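Local coordinates for protein cytolethal distending toxin subunit B (Escherichia coli, PDB 2F1N) that is the biologically active subunit of a tripartite toxin, a DNA-nicking endonuclease that very probably damages host DNA and so brings about G2/M cell cycle arrest, at residues R39-G44 and G240-A245; I208-A213 and F255-S260. All blocks are in the same frame, centred on the assembly; numbering follows the deposited sequence.

Contact 1: residues R39-G44 and G240-A245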
loop_
_atom_site.group_PDB
_atom_site.type_symbol
_atom_site.label_atom_id
_atom_site.label_comp_id
_atom_site.label_asym_id
_atom_site.label_seq_id
_atom_site.Cartn_x
_atom_site.Cartn_y
_atom_site.Cartn_z
ATOM N N ARG A 39 8.348 -7.667 9.875
ATOM C CA ARG A 39 9.667 -7.237 10.330
ATOM C C ARG A 39 10.776 -7.595 9.333
ATOM O O ARG A 39 11.635 -6.770 9.030
ATOM C CB ARG A 39 9.973 -7.877 11.664
ATOM C CG ARG A 39 11.346 -7.476 12.158
ATOM C CD ARG A 39 11.789 -8.261 13.358
ATOM N NE ARG A 39 11.148 -7.804 14.584
ATOM C CZ ARG A 39 11.659 -6.853 15.384
ATOM N NH1 ARG A 39 12.783 -6.250 15.051
ATOM N NH2 ARG A 39 11.036 -6.511 16.506
ATOM N N GLN A 40 10.733 -8.825 8.827
ATOM C CA GLN A 40 11.702 -9.262 7.816
ATOM C C GLN A 40 11.640 -8.477 6.515
ATOM O O GLN A 40 12.688 -8.178 5.930
ATOM C CB GLN A 40 11.588 -10.785 7.586
ATOM C CG GLN A 40 12.280 -11.685 8.719
ATOM C CD GLN A 40 12.651 -10.970 10.050
ATOM O OE1 GLN A 40 12.083 -11.288 11.130
ATOM N NE2 GLN A 40 13.625 -10.044 9.987
ATOM N N LEU A 41 10.434 -8.116 6.066
ATOM C CA LEU A 41 10.306 -7.292 4.869
ATOM C C LEU A 41 10.896 -5.885 4.973
ATOM O O LEU A 41 11.433 -5.376 3.961
ATOM C CB LEU A 41 8.841 -7.181 4.450
ATOM C CG LEU A 41 8.154 -8.270 3.644
ATOM C CD1 LEU A 41 8.778 -8.558 2.262
ATOM C CD2 LEU A 41 8.223 -9.483 4.439
ATOM N N ILE A 42 10.795 -5.281 6.172
ATOM C CA ILE A 42 11.212 -3.889 6.411
ATOM C C ILE A 42 12.573 -3.675 7.101
ATOM O O ILE A 42 12.939 -2.527 7.445
ATOM C CB ILE A 42 10.106 -3.110 7.179
ATOM C CG1 ILE A 42 9.927 -3.674 8.609
ATOM C CG2 ILE A 42 8.797 -3.138 6.350
ATOM C CD1 ILE A 42 9.278 -2.732 9.544
ATOM N N SER A 43 13.315 -4.754 7.268
ATOM C CA SER A 43 14.630 -4.641 7.911
ATOM C C SER A 43 15.616 -5.584 7.234
ATOM O O SER A 43 15.223 -6.358 6.363
ATOM C CB SER A 43 14.545 -4.832 9.438
ATOM O OG SER A 43 13.893 -6.013 9.845
ATOM N N GLY A 44 16.894 -5.512 7.609
ATOM C CA GLY A 44 17.904 -6.318 6.914
ATOM C C GLY A 44 18.489 -5.718 5.650
ATOM O O GLY A 44 18.189 -4.595 5.290
ATOM N N GLY A 240 8.016 -7.818 -8.643
ATOM C CA GLY A 240 8.324 -9.238 -8.584
ATOM C C GLY A 240 7.802 -9.853 -7.310
ATOM O O GLY A 240 7.381 -9.122 -6.398
ATOM N N ILE A 241 7.825 -11.188 -7.234
ATOM C CA ILE A 241 7.332 -11.847 -6.028
ATOM C C ILE A 241 8.472 -11.871 -5.011
ATOM O O ILE A 241 9.559 -12.402 -5.313
ATOM C CB ILE A 241 6.854 -13.278 -6.343
ATOM C CG1 ILE A 241 5.815 -13.317 -7.475
ATOM C CG2 ILE A 241 6.278 -13.909 -5.027
ATOM C CD1 ILE A 241 4.612 -12.328 -7.275
ATOM N N VAL A 242 8.285 -11.232 -3.837
ATOM C CA VAL A 242 9.330 -11.280 -2.829
ATOM C C VAL A 242 9.288 -12.732 -2.288
ATOM O O VAL A 242 8.218 -13.235 -1.986
ATOM C CB VAL A 242 9.091 -10.327 -1.626
ATOM C CG1 VAL A 242 10.307 -10.380 -0.688
ATOM C CG2 VAL A 242 8.842 -8.883 -2.097
ATOM N N TYR A 243 10.438 -13.366 -2.152
ATOM C CA TYR A 243 10.490 -14.798 -1.810
ATOM C C TYR A 243 9.951 -15.739 -2.901
ATOM O O TYR A 243 9.579 -16.880 -2.602
ATOM C CB TYR A 243 9.770 -15.094 -0.448
ATOM C CG TYR A 243 10.076 -14.072 0.640
ATOM C CD1 TYR A 243 11.384 -13.696 0.924
ATOM C CD2 TYR A 243 9.037 -13.463 1.358
ATOM C CE1 TYR A 243 11.673 -12.734 1.927
ATOM C CE2 TYR A 243 9.307 -12.524 2.343
ATOM C CZ TYR A 243 10.613 -12.157 2.624
ATOM O OH TYR A 243 10.876 -11.215 3.603
ATOM N N GLY A 244 9.882 -15.286 -4.154
ATOM C CA GLY A 244 9.374 -16.129 -5.220
ATOM C C GLY A 244 10.226 -17.373 -5.417
ATOM O O GLY A 244 9.724 -18.415 -5.868
ATOM N N ALA A 245 11.493 -17.285 -5.025
ATOM C CA ALA A 245 12.408 -18.431 -5.208
ATOM C C ALA A 245 12.358 -19.349 -4.025
ATOM O O ALA A 245 13.002 -20.417 -4.014
ATOM C CB ALA A 245 13.824 -17.962 -5.401
#
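Leu41, in the last turn of helix 31-42, faces Val242, just beyond strand 237-241, and their CA atoms are the nearest CA pair across the two segments, at 8.7 Å. The fold is the DNase I-like α/β sandwich, in which helices pack outside two β-sheets; here the end of such a helix meets the turn that follows an outermost strand. That turn is a type II β-turn from Ile241 to Gly244, closed by a bond from Gly244 N to Ile241 O (3.1 Å). Tyr243 takes its third position with phi 67°, a value more often met in glycine at this place, and its side chain points toward the helix.

The contact is mainly apolar. Leucine suits a buried helix position, and both of its methyls are used: CD1 of Leu41 lies 3.8 Å from CG1 of Val242 and 3.6 Å from OH of Tyr243. Within the turn, Val242 CG1 sits over the centre of the Tyr243 ring, 3.6 Å above its plane, so that this one methyl caps a face of the ring and also touches the leucine. With CG anti to its carbonyl carbon (chi1 -43°), the tyrosine extends its hydroxyl end to the helix. Gln40 meets that hydroxyl through CB alone, and the rest of its chain leads away, as befits a polar residue at the surface. The leucine comes to the ring at its edge, near the ring plane: Leu41 CD2 is 3.8 Å from Tyr243 CE2 and only 3.3 Å from Tyr243 OH.

Contact 2: residues I208-A213 and F255-S260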
loop_
_atom_site.group_PDB
_atom_site.type_symbol
_atom_site.label_atom_id
_atom_site.label_comp_id
_atom_site.label_asym_id
_atom_site.label_seq_id
_atom_site.Cartn_x
_atom_site.Cartn_y
_atom_site.Cartn_z
ATOM N N ILE A 208 2.130 -1.581 -12.683
ATOM C CA ILE A 208 3.384 -2.335 -12.513
ATOM C C ILE A 208 3.044 -3.643 -11.806
ATOM O O ILE A 208 2.748 -3.652 -10.617
ATOM C CB ILE A 208 4.431 -1.475 -11.725
ATOM C CG1 ILE A 208 4.567 -0.098 -12.365
ATOM C CG2 ILE A 208 5.838 -2.140 -11.658
ATOM C CD1 ILE A 208 5.030 0.952 -11.401
ATOM N N SER A 209 3.108 -4.755 -12.533
ATOM C CA SER A 209 2.639 -6.042 -11.996
ATOM C C SER A 209 3.656 -7.111 -12.272
ATOM O O SER A 209 4.384 -7.029 -13.274
ATOM C CB SER A 209 1.284 -6.448 -12.594
ATOM O OG SER A 209 1.346 -6.379 -14.002
ATOM N N PRO A 210 3.713 -8.127 -11.401
ATOM C CA PRO A 210 4.692 -9.206 -11.598
ATOM C C PRO A 210 4.196 -10.197 -12.662
ATOM O O PRO A 210 3.015 -10.335 -12.934
ATOM C CB PRO A 210 4.791 -9.856 -10.215
ATOM C CG PRO A 210 3.408 -9.703 -9.616
ATOM C CD PRO A 210 2.883 -8.353 -10.197
ATOM N N ALA A 211 5.131 -10.903 -13.280
ATOM C CA ALA A 211 4.728 -11.861 -14.283
ATOM C C ALA A 211 3.975 -13.092 -13.694
ATOM O O ALA A 211 3.105 -13.742 -14.373
ATOM C CB ALA A 211 5.911 -12.232 -15.135
ATOM N N ALA A 212 4.209 -13.342 -12.412
ATOM C CA ALA A 212 3.700 -14.523 -11.744
ATOM C C ALA A 212 2.417 -14.243 -11.001
ATOM O O ALA A 212 2.066 -13.075 -10.810
ATOM C CB ALA A 212 4.775 -15.061 -10.790
ATOM N N ALA A 213 1.743 -15.315 -10.565
ATOM C CA ALA A 213 0.590 -15.214 -9.723
ATOM C C ALA A 213 0.995 -14.688 -8.351
ATOM O O ALA A 213 2.161 -14.903 -7.913
ATOM C CB ALA A 213 -0.036 -16.559 -9.567
ATOM N N PHE A 255 1.138 -13.561 -1.702
ATOM C CA PHE A 255 2.576 -13.410 -1.585
ATOM C C PHE A 255 2.875 -11.927 -1.625
ATOM O O PHE A 255 2.165 -11.196 -2.310
ATOM C CB PHE A 255 3.227 -14.035 -2.802
ATOM C CG PHE A 255 2.686 -15.397 -3.171
ATOM C CD1 PHE A 255 2.409 -16.361 -2.203
ATOM C CD2 PHE A 255 2.458 -15.700 -4.510
ATOM C CE1 PHE A 255 1.888 -17.607 -2.563
ATOM C CE2 PHE A 255 1.935 -16.950 -4.883
ATOM C CZ PHE A 255 1.666 -17.902 -3.916
ATOM N N PRO A 256 3.904 -11.494 -0.903
ATOM C CA PRO A 256 4.364 -10.102 -0.965
ATOM C C PRO A 256 4.922 -9.834 -2.324
ATOM O O PRO A 256 5.598 -10.712 -2.951
ATOM C CB PRO A 256 5.521 -10.024 0.047
ATOM C CG PRO A 256 5.514 -11.303 0.765
ATOM C CD PRO A 256 4.697 -12.316 0.030
ATOM N N VAL A 257 4.664 -8.609 -2.773
ATOM C CA VAL A 257 5.065 -8.200 -4.129
ATOM C C VAL A 257 5.872 -6.958 -3.990
ATOM O O VAL A 257 5.392 -5.983 -3.363
ATOM C CB VAL A 257 3.831 -7.968 -5.039
ATOM C CG1 VAL A 257 4.260 -7.384 -6.406
ATOM C CG2 VAL A 257 3.109 -9.311 -5.282
ATOM N N GLY A 258 7.098 -6.962 -4.549
ATOM C CA GLY A 258 7.994 -5.838 -4.401
ATOM C C GLY A 258 8.079 -5.035 -5.700
ATOM O O GLY A 258 7.967 -5.604 -6.795
ATOM N N VAL A 259 8.278 -3.731 -5.557
ATOM C CA VAL A 259 8.418 -2.812 -6.678
ATOM C C VAL A 259 9.671 -1.982 -6.494
ATOM O O VAL A 259 9.854 -1.351 -5.440
ATOM C CB VAL A 259 7.164 -1.873 -6.758
ATOM C CG1 VAL A 259 7.318 -0.846 -7.869
ATOM C CG2 VAL A 259 5.954 -2.735 -6.992
ATOM N N SER A 260 10.496 -1.917 -7.538
ATOM C CA SER A 260 11.658 -1.058 -7.543
ATOM C C SER A 260 12.255 -0.948 -8.940
ATOM O O SER A 260 11.752 -1.557 -9.890
ATOM C CB SER A 260 12.754 -1.548 -6.591
ATOM O OG SER A 260 13.137 -2.856 -6.917
#
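Ile208 and Pro210 form a largely apolar, mostly buried contact with Val259 and Val257, where the two β-sheets of the sandwich face each other; Ala213 and Phe255 make its more open, polar end. Segment 208-213 leaves the end of strand 205-208, an outermost strand of the six-stranded sheet, and segment 255-260 leads into strand 257-261 of the eight-stranded sheet. The touching parts run nearly antiparallel, 161° apart in direction, and pair in order along their length. With CA atoms 7.5 Å apart at Pro210 and Val257, the spacing is one bridged by side chains.

Alternation along the strand turns Val257 and Val259 toward the other segment and Ser260 away from it. Valine, branched at CB, suits an extended backbone and gives a compact apolar surface. CG1 of Val257 is anti to the backbone N (chi1 173°) and reaches the proline ring, lying 4.1 Å from both CG and CD of Pro210; the two side chains meet at about a right angle. Proline has no N-H to give to a neighbouring strand, and suits the loop just beyond strand 205-208. Farther along, CG2 of Ile208 approaches CG1 of Val259 at 4.3 Å, a looser touch of methyl on methyl. At the other end, Ala213 O lies in the plane of the Phe255 ring, at its edge, 3.5 Å from CD2, where it faces the slightly positive ring hydrogens.

Around the contact, Pro210 and Phe255 both rest on Ile241 of strand 237-241, Val259 packs on Ala224 of strand 222-228, and Val257 and Val259 touch Thr20 and Val18 of strand 18-25.

In the fold
From the N terminus, helix 31-42 comes first, and contact 1 closes a long loop by bringing its end to the turn after strand 237-241. Within that span the chain builds the whole six-stranded sheet and most of the eight-stranded one, and reaches 208-213, which contact 2 joins to 255-260, a shorter closure. Since 208-213 precedes 240-245 and 255-260 follows it, the contacts cross rather than nest. Their centres are 11 Å apart, and neighbouring strands 237-241 and 257-261 connect them: Gly240 O lies 2.9 Å from Gly258 N, a probable hydrogen bond. Contact 1 thus ties a helix to the margin of the eight-stranded sheet, and contact 2 ties that sheet to the six-stranded one.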